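Long-range contacts in bifunctional GH43-CE protein (Bacteroides eggerthii, PDB 6MLY), which probably takes part in arabinoxylan breakdown, joining a GH43 glycosidase, probably a beta-xylosidase, to a carbohydrate esterase in one chain: residues T48-P53 / W334-D339; I369-T374 / R488-N493; I536-M541 / K614-T619; K547-I552 / K577-V582. One frame throughout, in Å; residues are numbered along the deposited sequence.

Contact 1 of 4, residues T48-P53 / W334-D339; sequences TMHMSP and WNHNPD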
loop_
_atom_site.group_PDB
_atom_site.type_symbol
_atom_site.label_atom_id
_atom_site.label_comp_id
_atom_site.label_asym_id
_atom_site.label_seq_id
_atom_site.Cartn_x
_atom_site.Cartn_y
_atom_site.Cartn_z
ATOM N N THR A 48 11.460 1.862 18.398
ATOM C CA THR A 48 11.012 0.808 17.482
ATOM C C THR A 48 10.124 -0.208 18.215
ATOM O O THR A 48 9.757 -1.229 17.629
ATOM C CB THR A 48 12.197 0.073 16.846
ATOM O OG1 THR A 48 12.934 -0.568 17.891
ATOM C CG2 THR A 48 13.085 0.995 16.043
ATOM N N MET A 49 9.787 0.078 19.479
ATOM C CA MET A 49 8.828 -0.694 20.263
ATOM C C MET A 49 9.228 -2.177 20.263
ATOM O O MET A 49 10.239 -2.548 20.868
ATOM C CB MET A 49 7.411 -0.506 19.703
ATOM C CG MET A 49 6.856 0.883 19.940
ATOM S SD MET A 49 5.576 1.343 18.748
ATOM C CE MET A 49 5.478 3.106 19.058
ATOM N N HIS A 50 8.474 -2.997 19.516
ATOM C CA HIS A 50 8.488 -4.453 19.642
ATOM C C HIS A 50 9.512 -5.089 18.692
ATOM O O HIS A 50 9.584 -6.309 18.615
ATOM C CB HIS A 50 7.087 -5.020 19.387
ATOM C CG HIS A 50 6.524 -4.604 18.071
ATOM N ND1 HIS A 50 5.586 -3.603 17.961
ATOM C CD2 HIS A 50 6.810 -5.000 16.815
ATOM C CE1 HIS A 50 5.295 -3.415 16.696
ATOM N NE2 HIS A 50 6.030 -4.262 15.970
ATOM N N MET A 51 10.297 -4.268 17.983
ATOM C CA MET A 51 11.340 -4.769 17.092
ATOM C C MET A 51 12.564 -5.219 17.902
ATOM O O MET A 51 12.799 -4.761 19.015
ATOM C CB MET A 51 11.780 -3.703 16.083
ATOM C CG MET A 51 10.652 -3.145 15.239
ATOM S SD MET A 51 9.654 -4.406 14.390
ATOM C CE MET A 51 10.707 -4.764 12.988
ATOM N N SER A 52 13.346 -6.109 17.289
ATOM C CA SER A 52 14.558 -6.677 17.843
ATOM C C SER A 52 15.631 -6.691 16.754
ATOM O O SER A 52 15.441 -7.349 15.730
ATOM C CB SER A 52 14.283 -8.063 18.375
ATOM O OG SER A 52 15.483 -8.806 18.542
ATOM N N PRO A 53 16.751 -5.976 16.960
ATOM C CA PRO A 53 17.110 -5.258 18.176
ATOM C C PRO A 53 16.316 -3.963 18.421
ATOM O O PRO A 53 15.525 -3.542 17.556
ATOM C CB PRO A 53 18.597 -4.927 17.976
ATOM C CG PRO A 53 18.732 -4.778 16.491
ATOM C CD PRO A 53 17.809 -5.846 15.945
ATOM N N TRP A 334 14.168 -7.587 13.365
ATOM C CA TRP A 334 13.142 -8.632 13.382
ATOM C C TRP A 334 11.857 -8.101 14.028
ATOM O O TRP A 334 11.874 -7.117 14.753
ATOM C CB TRP A 334 13.629 -9.875 14.135
ATOM C CG TRP A 334 14.922 -10.448 13.643
ATOM C CD1 TRP A 334 16.175 -10.150 14.093
ATOM C CD2 TRP A 334 15.092 -11.453 12.630
ATOM N NE1 TRP A 334 17.111 -10.889 13.421
ATOM C CE2 TRP A 334 16.477 -11.697 12.519
ATOM C CE3 TRP A 334 14.215 -12.168 11.809
ATOM C CZ2 TRP A 334 17.001 -12.620 11.617
ATOM C CZ3 TRP A 334 14.735 -13.081 10.919
ATOM C CH2 TRP A 334 16.109 -13.302 10.825
ATOM N N ASN A 335 10.745 -8.787 13.754
ATOM C CA ASN A 335 9.480 -8.598 14.453
ATOM C C ASN A 335 9.484 -9.501 15.691
ATOM O O ASN A 335 9.444 -10.730 15.553
ATOM C CB ASN A 335 8.289 -8.916 13.547
ATOM C CG ASN A 335 6.954 -8.892 14.264
ATOM O OD1 ASN A 335 6.734 -8.084 15.166
ATOM N ND2 ASN A 335 6.045 -9.759 13.842
ATOM N N HIS A 336 9.542 -8.883 16.880
ATOM C CA HIS A 336 9.647 -9.592 18.154
ATOM C C HIS A 336 10.968 -10.372 18.186
ATOM O O HIS A 336 11.785 -10.249 17.270
ATOM C CB HIS A 336 8.416 -10.484 18.390
ATOM C CG HIS A 336 7.219 -9.766 18.917
ATOM N ND1 HIS A 336 6.518 -8.841 18.168
ATOM C CD2 HIS A 336 6.575 -9.863 20.099
ATOM C CE1 HIS A 336 5.506 -8.383 18.876
ATOM N NE2 HIS A 336 5.519 -8.996 20.064
ATOM N N ASN A 337 11.173 -11.153 19.252
ATOM C CA ASN A 337 12.413 -11.890 19.462
ATOM C C ASN A 337 12.579 -12.956 18.386
ATOM O O ASN A 337 11.736 -13.841 18.253
ATOM C CB ASN A 337 12.475 -12.536 20.847
ATOM C CG ASN A 337 12.672 -11.520 21.945
ATOM O OD1 ASN A 337 12.817 -10.332 21.670
ATOM N ND2 ASN A 337 12.673 -11.976 23.187
ATOM N N PRO A 338 13.689 -12.924 17.612
ATOM C CA PRO A 338 13.935 -13.939 16.592
ATOM C C PRO A 338 14.264 -15.295 17.229
ATOM O O PRO A 338 14.769 -15.332 18.350
ATOM C CB PRO A 338 15.149 -13.393 15.825
ATOM C CG PRO A 338 15.873 -12.537 16.837
ATOM C CD PRO A 338 14.779 -11.938 17.695
ATOM N N ASP A 339 13.950 -16.381 16.515
ATOM C CA ASP A 339 14.493 -17.698 16.807
ATOM C C ASP A 339 15.760 -17.861 15.959
ATOM O O ASP A 339 15.684 -18.156 14.774
ATOM C CB ASP A 339 13.445 -18.788 16.562
ATOM C CG ASP A 339 13.881 -20.190 16.953
ATOM O OD1 ASP A 339 15.062 -20.360 17.311
ATOM O OD2 ASP A 339 13.031 -21.106 16.889
#
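Met51 and Ser52 form a short edge strand that pairs antiparallel with Trp334 and Asn335, so that a piece of the GH43 region extends a sheet of the concanavalin A-like domain. Ser52 and Trp334 are the hydrogen-bonded pair: Ser52 N lies 3.1 Å from Trp334 O, and Trp334 N lies 2.7 Å from Ser52 O. A type II' turn from Thr48 to Met51 leads into the strand. His336 N makes a weak bond to His50 O at 3.1 Å.

The His50 and His336 rings are inclined by 26° and displaced so far that they hardly overlap, and Tyr91 meets each edge-to-face. Asn335 OD1 receives His336 ND1 in the plane of that imidazole (3.1 Å), though the donor stands above the amide's carbonyl plane; Asn335 ND2 turns to Tyr91 OH and His336 NE2 to Thr90 N. Small Ser52 comes up against Pro338, Ser52 OG 3.3 Å from Pro338 CD, and its hydroxyl is bonded to Asp74 O.

Imidazoles and amides suit this buried junction because each can serve neighbours on two sides. With backbone bonds across the seam and buried side-chain polar atoms satisfied by Asp74, Tyr91 and Thr90, the join is largely polar.

Contact 2 of 4, residues I369-T374 / R488-N493; sequences ILTQRT and RFALFN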
loop_
_atom_site.group_PDB
_atom_site.type_symbol
_atom_site.label_atom_id
_atom_site.label_comp_id
_atom_site.label_asym_id
_atom_site.label_seq_id
_atom_site.Cartn_x
_atom_site.Cartn_y
_atom_site.Cartn_z
ATOM N N ILE A 369 10.134 -12.926 11.068
ATOM C CA ILE A 369 9.771 -11.935 10.064
ATOM C C ILE A 369 10.825 -10.817 10.128
ATOM O O ILE A 369 10.960 -10.146 11.158
ATOM C CB ILE A 369 8.332 -11.419 10.280
ATOM C CG1 ILE A 369 7.306 -12.556 10.239
ATOM C CG2 ILE A 369 7.991 -10.325 9.277
ATOM C CD1 ILE A 369 5.875 -12.106 10.438
ATOM N N LEU A 370 11.566 -10.648 9.023
ATOM C CA LEU A 370 12.717 -9.739 8.901
ATOM C C LEU A 370 12.268 -8.446 8.208
ATOM O O LEU A 370 11.552 -8.515 7.222
ATOM C CB LEU A 370 13.794 -10.459 8.083
ATOM C CG LEU A 370 15.150 -9.764 7.998
ATOM C CD1 LEU A 370 15.849 -9.755 9.351
ATOM C CD2 LEU A 370 16.029 -10.420 6.944
ATOM N N THR A 371 12.694 -7.279 8.714
ATOM C CA THR A 371 12.084 -6.009 8.290
ATOM C C THR A 371 13.093 -4.860 8.170
ATOM O O THR A 371 14.088 -4.806 8.883
ATOM C CB THR A 371 10.996 -5.567 9.275
ATOM O OG1 THR A 371 11.653 -5.001 10.407
ATOM C CG2 THR A 371 10.083 -6.696 9.704
ATOM N N GLN A 372 12.782 -3.940 7.249
ATOM C CA GLN A 372 13.310 -2.583 7.191
ATOM C C GLN A 372 12.120 -1.615 7.155
ATOM O O GLN A 372 10.981 -2.039 6.996
ATOM C CB GLN A 372 14.198 -2.379 5.964
ATOM C CG GLN A 372 15.398 -3.311 5.910
ATOM C CD GLN A 372 16.458 -2.850 4.937
ATOM O OE1 GLN A 372 16.534 -1.678 4.572
ATOM N NE2 GLN A 372 17.311 -3.771 4.527
ATOM N N ARG A 373 12.392 -0.315 7.306
ATOM C CA ARG A 373 11.350 0.719 7.282
ATOM C C ARG A 373 10.880 0.913 5.831
ATOM O O ARG A 373 11.589 0.560 4.890
ATOM C CB ARG A 373 11.877 2.027 7.893
ATOM C CG ARG A 373 12.202 1.951 9.379
ATOM C CD ARG A 373 12.855 3.220 9.908
ATOM N NE ARG A 373 13.125 3.182 11.345
ATOM C CZ ARG A 373 14.215 2.659 11.905
ATOM N NH1 ARG A 373 15.249 2.312 11.160
ATOM N NH2 ARG A 373 14.264 2.470 13.211
ATOM N N THR A 374 9.665 1.440 5.660
ATOM C CA THR A 374 9.258 2.038 4.400
ATOM C C THR A 374 9.697 3.501 4.413
ATOM O O THR A 374 9.855 4.085 5.481
ATOM C CB THR A 374 7.748 1.916 4.165
ATOM O OG1 THR A 374 7.060 2.446 5.296
ATOM C CG2 THR A 374 7.307 0.489 3.917
ATOM N N ARG A 488 6.352 -1.670 7.487
ATOM C CA ARG A 488 7.675 -2.171 7.182
ATOM C C ARG A 488 7.584 -3.196 6.043
ATOM O O ARG A 488 6.601 -3.930 5.927
ATOM C CB ARG A 488 8.288 -2.784 8.444
ATOM C CG ARG A 488 8.702 -1.772 9.503
ATOM C CD ARG A 488 9.366 -2.444 10.695
ATOM N NE ARG A 488 10.077 -1.508 11.563
ATOM C CZ ARG A 488 11.386 -1.264 11.516
ATOM N NH1 ARG A 488 12.171 -1.958 10.709
ATOM N NH2 ARG A 488 11.908 -0.320 12.283
ATOM N N PHE A 489 8.619 -3.213 5.197
ATOM C CA PHE A 489 8.908 -4.343 4.337
ATOM C C PHE A 489 9.256 -5.534 5.235
ATOM O O PHE A 489 9.839 -5.355 6.296
ATOM C CB PHE A 489 10.033 -4.005 3.356
ATOM C CG PHE A 489 9.677 -2.928 2.364
ATOM C CD1 PHE A 489 8.692 -3.139 1.414
ATOM C CD2 PHE A 489 10.322 -1.702 2.378
ATOM C CE1 PHE A 489 8.358 -2.147 0.504
ATOM C CE2 PHE A 489 9.987 -0.712 1.467
ATOM C CZ PHE A 489 9.003 -0.933 0.536
ATOM N N ALA A 490 8.877 -6.740 4.804
ATOM C CA ALA A 490 8.962 -7.929 5.643
ATOM C C ALA A 490 9.241 -9.170 4.785
ATOM O O ALA A 490 8.430 -9.518 3.920
ATOM C CB ALA A 490 7.678 -8.077 6.423
ATOM N N LEU A 491 10.395 -9.813 5.021
ATOM C CA LEU A 491 10.667 -11.156 4.513
ATOM C C LEU A 491 10.061 -12.148 5.510
ATOM O O LEU A 491 10.318 -12.036 6.701
ATOM C CB LEU A 491 12.175 -11.409 4.367
ATOM C CG LEU A 491 13.018 -10.362 3.634
ATOM C CD1 LEU A 491 14.057 -11.036 2.750
ATOM C CD2 LEU A 491 12.184 -9.405 2.804
ATOM N N PHE A 492 9.265 -13.108 5.019
ATOM C CA PHE A 492 8.612 -14.090 5.893
ATOM C C PHE A 492 8.646 -15.484 5.256
ATOM O O PHE A 492 8.968 -15.629 4.082
ATOM C CB PHE A 492 7.183 -13.650 6.223
ATOM C CG PHE A 492 6.221 -13.640 5.062
ATOM C CD1 PHE A 492 6.069 -12.511 4.270
ATOM C CD2 PHE A 492 5.442 -14.752 4.777
ATOM C CE1 PHE A 492 5.170 -12.502 3.215
ATOM C CE2 PHE A 492 4.546 -14.741 3.718
ATOM C CZ PHE A 492 4.414 -13.617 2.937
ATOM N N ASN A 493 8.331 -16.491 6.080
ATOM C CA ASN A 493 8.266 -17.896 5.709
ATOM C C ASN A 493 7.807 -18.705 6.923
ATOM O O ASN A 493 8.602 -18.965 7.819
ATOM C CB ASN A 493 9.609 -18.462 5.234
ATOM C CG ASN A 493 9.539 -19.945 4.922
ATOM O OD1 ASN A 493 8.460 -20.488 4.684
ATOM N ND2 ASN A 493 10.682 -20.612 4.919
#
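Arg488 runs across the strand containing Thr371, Gln372 and Arg373, and nearly every atom of its side chain meets something there. CB lies 3.1 Å from Gln372 O, and CG stays beside the same carbonyl. CD comes next to Thr371, 3.8 Å from Thr371 CB, where the side chains cross at about a right angle. With CG anti to the carbonyl carbon (chi1 -72°) and the chain extended to NE, the guanidinium is carried past the threonine. NH1 makes a weak and doubtful hydrogen bond to Thr371 OG1, whose position is less certain and which is bound also to Gln333 O. NH2 ends over one face of the Arg373 guanidinium, while Arg373 CG, 3.7 Å from Arg488 NH2, covers a face of the Arg488 group; the two planes are 62° apart. Two like charges this close would probably repel; Arg373 NE is directed to the backbone carbonyl of Asp29, which offers an acceptor but no countercharge.

Strands 370-373 and 488-491 are antiparallel neighbours inside a sheet of the concanavalin A-like beta sandwich. Their pairing is regular at Leu370 and Leu491, whose N and O atoms bond reciprocally: Leu370 N to Leu491 O is 3.0 Å, and Leu491 N to Leu370 O 2.8 Å. The leucines touch CB to CB and point to the side where strand 502-511 packs; Ile369 CG2 meets Ala490 CB (3.6 Å), the alanine being small enough to receive the branched chain. At the other end Thr374 CG2 sits over the Phe489 ring, 4.0 Å from its centroid, a CH-pi contact.

Contact 3 of 4, residues I536-M541 / K614-T619; sequences IYLPDM and KYKLDT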
loop_
_atom_site.group_PDB
_atom_site.type_symbol
_atom_site.label_atom_id
_atom_site.label_comp_id
_atom_site.label_asym_id
_atom_site.label_seq_id
_atom_site.Cartn_x
_atom_site.Cartn_y
_atom_site.Cartn_z
ATOM N N ILE A 536 -6.193 2.343 -12.974
ATOM C CA ILE A 536 -5.402 2.593 -14.186
ATOM C C ILE A 536 -4.187 1.657 -14.181
ATOM O O ILE A 536 -3.644 1.363 -13.121
ATOM C CB ILE A 536 -5.001 4.079 -14.289
ATOM C CG1 ILE A 536 -6.227 4.991 -14.179
ATOM C CG2 ILE A 536 -4.211 4.344 -15.567
ATOM C CD1 ILE A 536 -5.911 6.461 -14.289
ATOM N N TYR A 537 -3.801 1.187 -15.377
ATOM C CA TYR A 537 -2.647 0.312 -15.601
ATOM C C TYR A 537 -1.975 0.684 -16.925
ATOM O O TYR A 537 -2.642 0.690 -17.962
ATOM C CB TYR A 537 -3.070 -1.154 -15.715
ATOM C CG TYR A 537 -3.782 -1.739 -14.524
ATOM C CD1 TYR A 537 -5.163 -1.677 -14.409
ATOM C CD2 TYR A 537 -3.077 -2.396 -13.527
ATOM C CE1 TYR A 537 -5.826 -2.238 -13.327
ATOM C CE2 TYR A 537 -3.721 -2.955 -12.434
ATOM C CZ TYR A 537 -5.100 -2.878 -12.335
ATOM O OH TYR A 537 -5.730 -3.428 -11.255
ATOM N N LEU A 538 -0.666 0.964 -16.893
ATOM C CA LEU A 538 0.112 1.209 -18.120
ATOM C C LEU A 538 1.036 0.025 -18.392
ATOM O O LEU A 538 1.428 -0.686 -17.469
ATOM C CB LEU A 538 0.933 2.496 -17.983
ATOM C CG LEU A 538 0.199 3.705 -17.408
ATOM C CD1 LEU A 538 1.080 4.946 -17.466
ATOM C CD2 LEU A 538 -1.118 3.952 -18.124
ATOM N N PRO A 539 1.421 -0.215 -19.667
ATOM C CA PRO A 539 2.516 -1.130 -19.984
ATOM C C PRO A 539 3.825 -0.553 -19.434
ATOM O O PRO A 539 4.007 0.663 -19.463
ATOM C CB PRO A 539 2.567 -1.185 -21.517
ATOM C CG PRO A 539 1.250 -0.577 -21.973
ATOM C CD PRO A 539 0.827 0.376 -20.875
ATOM N N ASP A 540 4.716 -1.429 -18.957
ATOM C CA ASP A 540 5.954 -1.012 -18.304
ATOM C C ASP A 540 7.015 -0.643 -19.353
ATOM O O ASP A 540 8.065 -0.118 -18.994
ATOM C CB ASP A 540 6.454 -2.083 -17.331
ATOM C CG ASP A 540 7.072 -1.514 -16.061
ATOM O OD1 ASP A 540 7.777 -0.488 -16.155
ATOM O OD2 ASP A 540 6.831 -2.093 -14.982
ATOM N N MET A 541 6.746 -0.919 -20.639
ATOM C CA MET A 541 7.583 -0.450 -21.755
ATOM C C MET A 541 7.464 1.078 -21.864
ATOM O O MET A 541 6.420 1.580 -22.273
ATOM C CB MET A 541 7.148 -1.096 -23.077
ATOM N N LYS A 614 -1.759 13.409 -17.398
ATOM C CA LYS A 614 -1.223 12.967 -16.105
ATOM C C LYS A 614 -0.768 11.502 -16.160
ATOM O O LYS A 614 0.354 11.198 -15.764
ATOM C CB LYS A 614 -2.282 13.166 -15.018
ATOM C CG LYS A 614 -2.107 12.320 -13.767
ATOM C CD LYS A 614 -2.681 12.973 -12.529
ATOM C CE LYS A 614 -4.162 13.269 -12.634
ATOM N NZ LYS A 614 -4.601 14.189 -11.560
ATOM N N TYR A 615 -1.651 10.610 -16.638
ATOM C CA TYR A 615 -1.432 9.145 -16.616
ATOM C C TYR A 615 -0.900 8.630 -17.963
ATOM O O TYR A 615 -0.965 7.434 -18.217
ATOM C CB TYR A 615 -2.723 8.403 -16.258
ATOM C CG TYR A 615 -3.351 8.784 -14.940
ATOM C CD1 TYR A 615 -2.809 8.361 -13.739
ATOM C CD2 TYR A 615 -4.508 9.547 -14.890
ATOM C CE1 TYR A 615 -3.388 8.694 -12.525
ATOM C CE2 TYR A 615 -5.102 9.889 -13.687
ATOM C CZ TYR A 615 -4.540 9.460 -12.498
ATOM O OH TYR A 615 -5.115 9.795 -11.306
ATOM N N LYS A 616 -0.369 9.529 -18.802
ATOM C CA LYS A 616 0.282 9.202 -20.084
ATOM C C LYS A 616 -0.702 8.455 -21.001
ATOM O O LYS A 616 -0.331 7.465 -21.642
ATOM C CB LYS A 616 1.561 8.386 -19.847
ATOM C CG LYS A 616 2.625 9.059 -18.983
ATOM C CD LYS A 616 4.013 8.440 -19.102
ATOM C CE LYS A 616 4.072 6.989 -18.664
ATOM N NZ LYS A 616 5.425 6.399 -18.842
ATOM N N LEU A 617 -1.948 8.948 -21.070
ATOM C CA LEU A 617 -3.029 8.303 -21.839
ATOM C C LEU A 617 -3.292 9.080 -23.136
ATOM O O LEU A 617 -3.742 10.226 -23.102
ATOM C CB LEU A 617 -4.303 8.229 -20.988
ATOM C CG LEU A 617 -4.185 7.455 -19.673
ATOM C CD1 LEU A 617 -5.539 7.334 -18.989
ATOM C CD2 LEU A 617 -3.583 6.075 -19.891
ATOM N N ASP A 618 -3.003 8.421 -24.267
ATOM C CA ASP A 618 -3.340 8.883 -25.608
ATOM C C ASP A 618 -4.821 8.573 -25.847
ATOM O O ASP A 618 -5.169 7.450 -26.206
ATOM C CB ASP A 618 -2.439 8.220 -26.658
ATOM C CG ASP A 618 -2.626 8.712 -28.088
ATOM O OD1 ASP A 618 -3.702 9.263 -28.395
ATOM O OD2 ASP A 618 -1.688 8.528 -28.894
ATOM N N THR A 619 -5.680 9.578 -25.648
ATOM C CA THR A 619 -7.124 9.418 -25.800
ATOM C C THR A 619 -7.561 9.792 -27.223
ATOM O O THR A 619 -8.671 10.285 -27.415
ATOM C CB THR A 619 -7.872 10.247 -24.752
ATOM O OG1 THR A 619 -7.679 11.627 -25.064
ATOM C CG2 THR A 619 -7.403 9.960 -23.343
#
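Ile536, Leu538 and Tyr615 carry most of this contact, two aliphatic chains settling on an aromatic ring and the bend that follows it. Ile536 sends CD1 straight onto the Tyr615 ring: the methyl stands over the ring centre, 3.4 Å from the centroid and 8° off the normal, a CH-pi contact. The extended CG1 arm (chi2 -179°) allows this reach, presenting the methyl end-on at about a right angle to the tyrosine side chain. On the opposite face of the ring lies CG of Lys614, so the phenol is held between two aliphatic groups, and Trp519 meets it edge-to-face.

The setting is the alpha/beta-hydrolase fold of the esterase region. Ile536 belongs to strand 533-537, which lies between strands 518-523 and 579-584, whereas Tyr615 lies in the link between helix 596-610 and strand 617-619.

Leu538, just past its strand, straddles that link with both branches. CD1 approaches Tyr615 O and the aliphatic part of Lys616, with Lys616 CE 3.8 Å from Leu538 CD1. CD2 packs on Leu617, CD2 to CD2, at 3.7 Å. A forked, apolar side chain suits a spot with neighbours on two sides, and lysine fits beside it because its methylenes can pack there while the residue remains partly exposed. Lys616 has a left-handed backbone conformation, turning the chain toward strand 617-619, where Leu617 faces Val548 and Ile608.

Contact 4 of 4, residues K547-I552 / K577-V582; sequences KVVVLI and KGFAVV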
loop_
_atom_site.group_PDB
_atom_site.type_symbol
_atom_site.label_atom_id
_atom_site.label_comp_id
_atom_site.label_asym_id
_atom_site.label_seq_id
_atom_site.Cartn_x
_atom_site.Cartn_y
_atom_site.Cartn_z
ATOM N N LYS A 547 -2.487 4.207 -25.710
ATOM C CA LYS A 547 -3.877 4.209 -26.129
ATOM C C LYS A 547 -4.657 3.381 -25.104
ATOM O O LYS A 547 -4.105 2.458 -24.505
ATOM C CB LYS A 547 -3.974 3.723 -27.577
ATOM C CG LYS A 547 -2.902 4.317 -28.482
ATOM C CD LYS A 547 -3.331 4.594 -29.896
ATOM C CE LYS A 547 -2.320 5.442 -30.637
ATOM N NZ LYS A 547 -2.828 5.885 -31.954
ATOM N N VAL A 548 -5.919 3.759 -24.873
ATOM C CA VAL A 548 -6.676 3.299 -23.709
ATOM C C VAL A 548 -7.646 2.191 -24.130
ATOM O O VAL A 548 -8.164 2.203 -25.251
ATOM C CB VAL A 548 -7.432 4.466 -23.046
ATOM C CG1 VAL A 548 -8.167 4.022 -21.790
ATOM C CG2 VAL A 548 -6.509 5.636 -22.741
ATOM N N VAL A 549 -7.880 1.239 -23.216
ATOM C CA VAL A 549 -9.005 0.309 -23.315
ATOM C C VAL A 549 -9.583 0.102 -21.908
ATOM O O VAL A 549 -8.850 -0.224 -20.972
ATOM C CB VAL A 549 -8.614 -1.026 -23.984
ATOM C CG1 VAL A 549 -9.750 -2.042 -23.935
ATOM C CG2 VAL A 549 -8.141 -0.829 -25.421
ATOM N N VAL A 550 -10.908 0.285 -21.802
ATOM C CA VAL A 550 -11.685 0.231 -20.559
ATOM C C VAL A 550 -12.235 -1.190 -20.369
ATOM O O VAL A 550 -12.530 -1.873 -21.343
ATOM C CB VAL A 550 -12.830 1.261 -20.606
ATOM C CG1 VAL A 550 -13.778 1.138 -19.422
ATOM C CG2 VAL A 550 -12.295 2.678 -20.724
ATOM N N LEU A 551 -12.380 -1.610 -19.108
ATOM C CA LEU A 551 -12.963 -2.905 -18.755
ATOM C C LEU A 551 -14.144 -2.687 -17.801
ATOM O O LEU A 551 -13.974 -2.100 -16.723
ATOM C CB LEU A 551 -11.909 -3.787 -18.073
ATOM C CG LEU A 551 -10.517 -3.817 -18.704
ATOM C CD1 LEU A 551 -9.582 -4.686 -17.875
ATOM C CD2 LEU A 551 -10.573 -4.325 -20.138
ATOM N N ILE A 552 -15.323 -3.185 -18.191
ATOM C CA ILE A 552 -16.475 -3.274 -17.295
ATOM C C ILE A 552 -16.724 -4.754 -16.977
ATOM O O ILE A 552 -16.462 -5.632 -17.794
ATOM C CB ILE A 552 -17.711 -2.573 -17.890
ATOM C CG1 ILE A 552 -17.357 -1.184 -18.432
ATOM C CG2 ILE A 552 -18.841 -2.512 -16.871
ATOM C CD1 ILE A 552 -18.538 -0.386 -18.929
ATOM N N LYS A 577 0.198 -6.003 -25.490
ATOM C CA LYS A 577 0.053 -5.449 -26.843
ATOM C C LYS A 577 0.489 -3.976 -26.876
ATOM O O LYS A 577 0.860 -3.471 -27.942
ATOM C CB LYS A 577 -1.396 -5.576 -27.323
ATOM C CG LYS A 577 -1.611 -5.316 -28.809
ATOM C CD LYS A 577 -0.945 -6.329 -29.726
ATOM C CE LYS A 577 -1.389 -6.186 -31.169
ATOM N NZ LYS A 577 -0.660 -7.108 -32.071
ATOM N N GLY A 578 0.422 -3.302 -25.717
ATOM C CA GLY A 578 0.855 -1.903 -25.551
ATOM C C GLY A 578 -0.280 -0.949 -25.197
ATOM O O GLY A 578 -0.161 0.264 -25.423
ATOM N N PHE A 579 -1.367 -1.482 -24.623
ATOM C CA PHE A 579 -2.556 -0.700 -24.282
ATOM C C PHE A 579 -2.543 -0.335 -22.794
ATOM O O PHE A 579 -2.279 -1.184 -21.936
ATOM C CB PHE A 579 -3.838 -1.475 -24.590
ATOM C CG PHE A 579 -4.257 -1.455 -26.039
ATOM C CD1 PHE A 579 -4.172 -2.598 -26.823
ATOM C CD2 PHE A 579 -4.749 -0.293 -26.616
ATOM C CE1 PHE A 579 -4.562 -2.574 -28.152
ATOM C CE2 PHE A 579 -5.143 -0.272 -27.944
ATOM C CZ PHE A 579 -5.044 -1.411 -28.709
ATOM N N ALA A 580 -2.848 0.932 -22.501
ATOM C CA ALA A 580 -3.219 1.337 -21.157
ATOM C C ALA A 580 -4.589 0.732 -20.850
ATOM O O ALA A 580 -5.469 0.743 -21.701
ATOM C CB ALA A 580 -3.240 2.840 -21.039
ATOM N N VAL A 581 -4.745 0.190 -19.643
ATOM C CA VAL A 581 -5.965 -0.499 -19.251
ATOM C C VAL A 581 -6.613 0.291 -18.109
ATOM O O VAL A 581 -5.908 0.823 -17.249
ATOM C CB VAL A 581 -5.669 -1.958 -18.855
ATOM C CG1 VAL A 581 -6.926 -2.698 -18.429
ATOM C CG2 VAL A 581 -4.951 -2.709 -19.968
ATOM N N VAL A 582 -7.951 0.373 -18.133
ATOM C CA VAL A 582 -8.733 1.125 -17.147
ATOM C C VAL A 582 -9.991 0.324 -16.804
ATOM O O VAL A 582 -11.043 0.555 -17.384
ATOM C CB VAL A 582 -9.119 2.531 -17.654
ATOM C CG1 VAL A 582 -9.924 3.305 -16.619
ATOM C CG2 VAL A 582 -7.913 3.343 -18.099
#
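Val549 leans over the ring of Phe579 obliquely: its CG2 is 4.0 Å from the ring centroid and 27° off the normal, and the nearest ring atom is Phe579 CD2 at 3.6 Å. Because CG1 is anti to the backbone N (chi1 173°), CG2 takes the place beside that N and is the branch that covers the ring. The same ring turns its edge to Lys547 O, and Phe785 and Ala789 of helix 775-789 pack against it. Farther along this side of the sheet Leu551 crosses Val581 at a slant, Leu551 CD1 meeting Val581 CG1 at 3.4 Å, with Leu574 of helix 563-577 over both.

On the other side Val548 and Val582 also meet aslant, CG1 to CG2 at 3.8 Å, beside Ala580, whose small side chain leaves room for Leu617. Branched valines suit such positions, filling both sides of a buried strand.

Four backbone bonds tie the parallel strands: Ala580 N to Lys547 O (2.8 Å), Val549 N to Ala580 O (2.9 Å), Val582 N to Val549 O (3.0 Å) and Leu551 N to Val582 O (3.1 Å).

Gly578, with positive phi, is the C-prime residue of a Schellman motif that closes helix 563-577 and releases the chain into strand 579-584. Strand, helix and adjacent parallel strand make the beta-alpha-beta crossover typical of the alpha/beta-hydrolase core, in which the later strand inserts between strands 533-537 and 546-552.

How the contacts relate
The contacts fall into two pairs, one at and within the concanavalin A-like domain, the other in the esterase region. Contacts 1 and 2, centres 11 Å apart, are successive steps across one sheet: Asn335 N lies 2.9 Å from Ile369 O, probably a hydrogen bond, so the GH43 edge strand of contact 1 continues into the sandwich of contact 2. Contacts 3 and 4 have centres 8 Å apart, with contact 4 nested in the chain loop that contact 3 closes; Tyr537 O is 2.7 Å from Val581 N, probably hydrogen-bonded. The centres of contacts 2 and 3 are about 31 Å apart. All four lie away from the predicted GH43 catalytic residues and the observed sodium site.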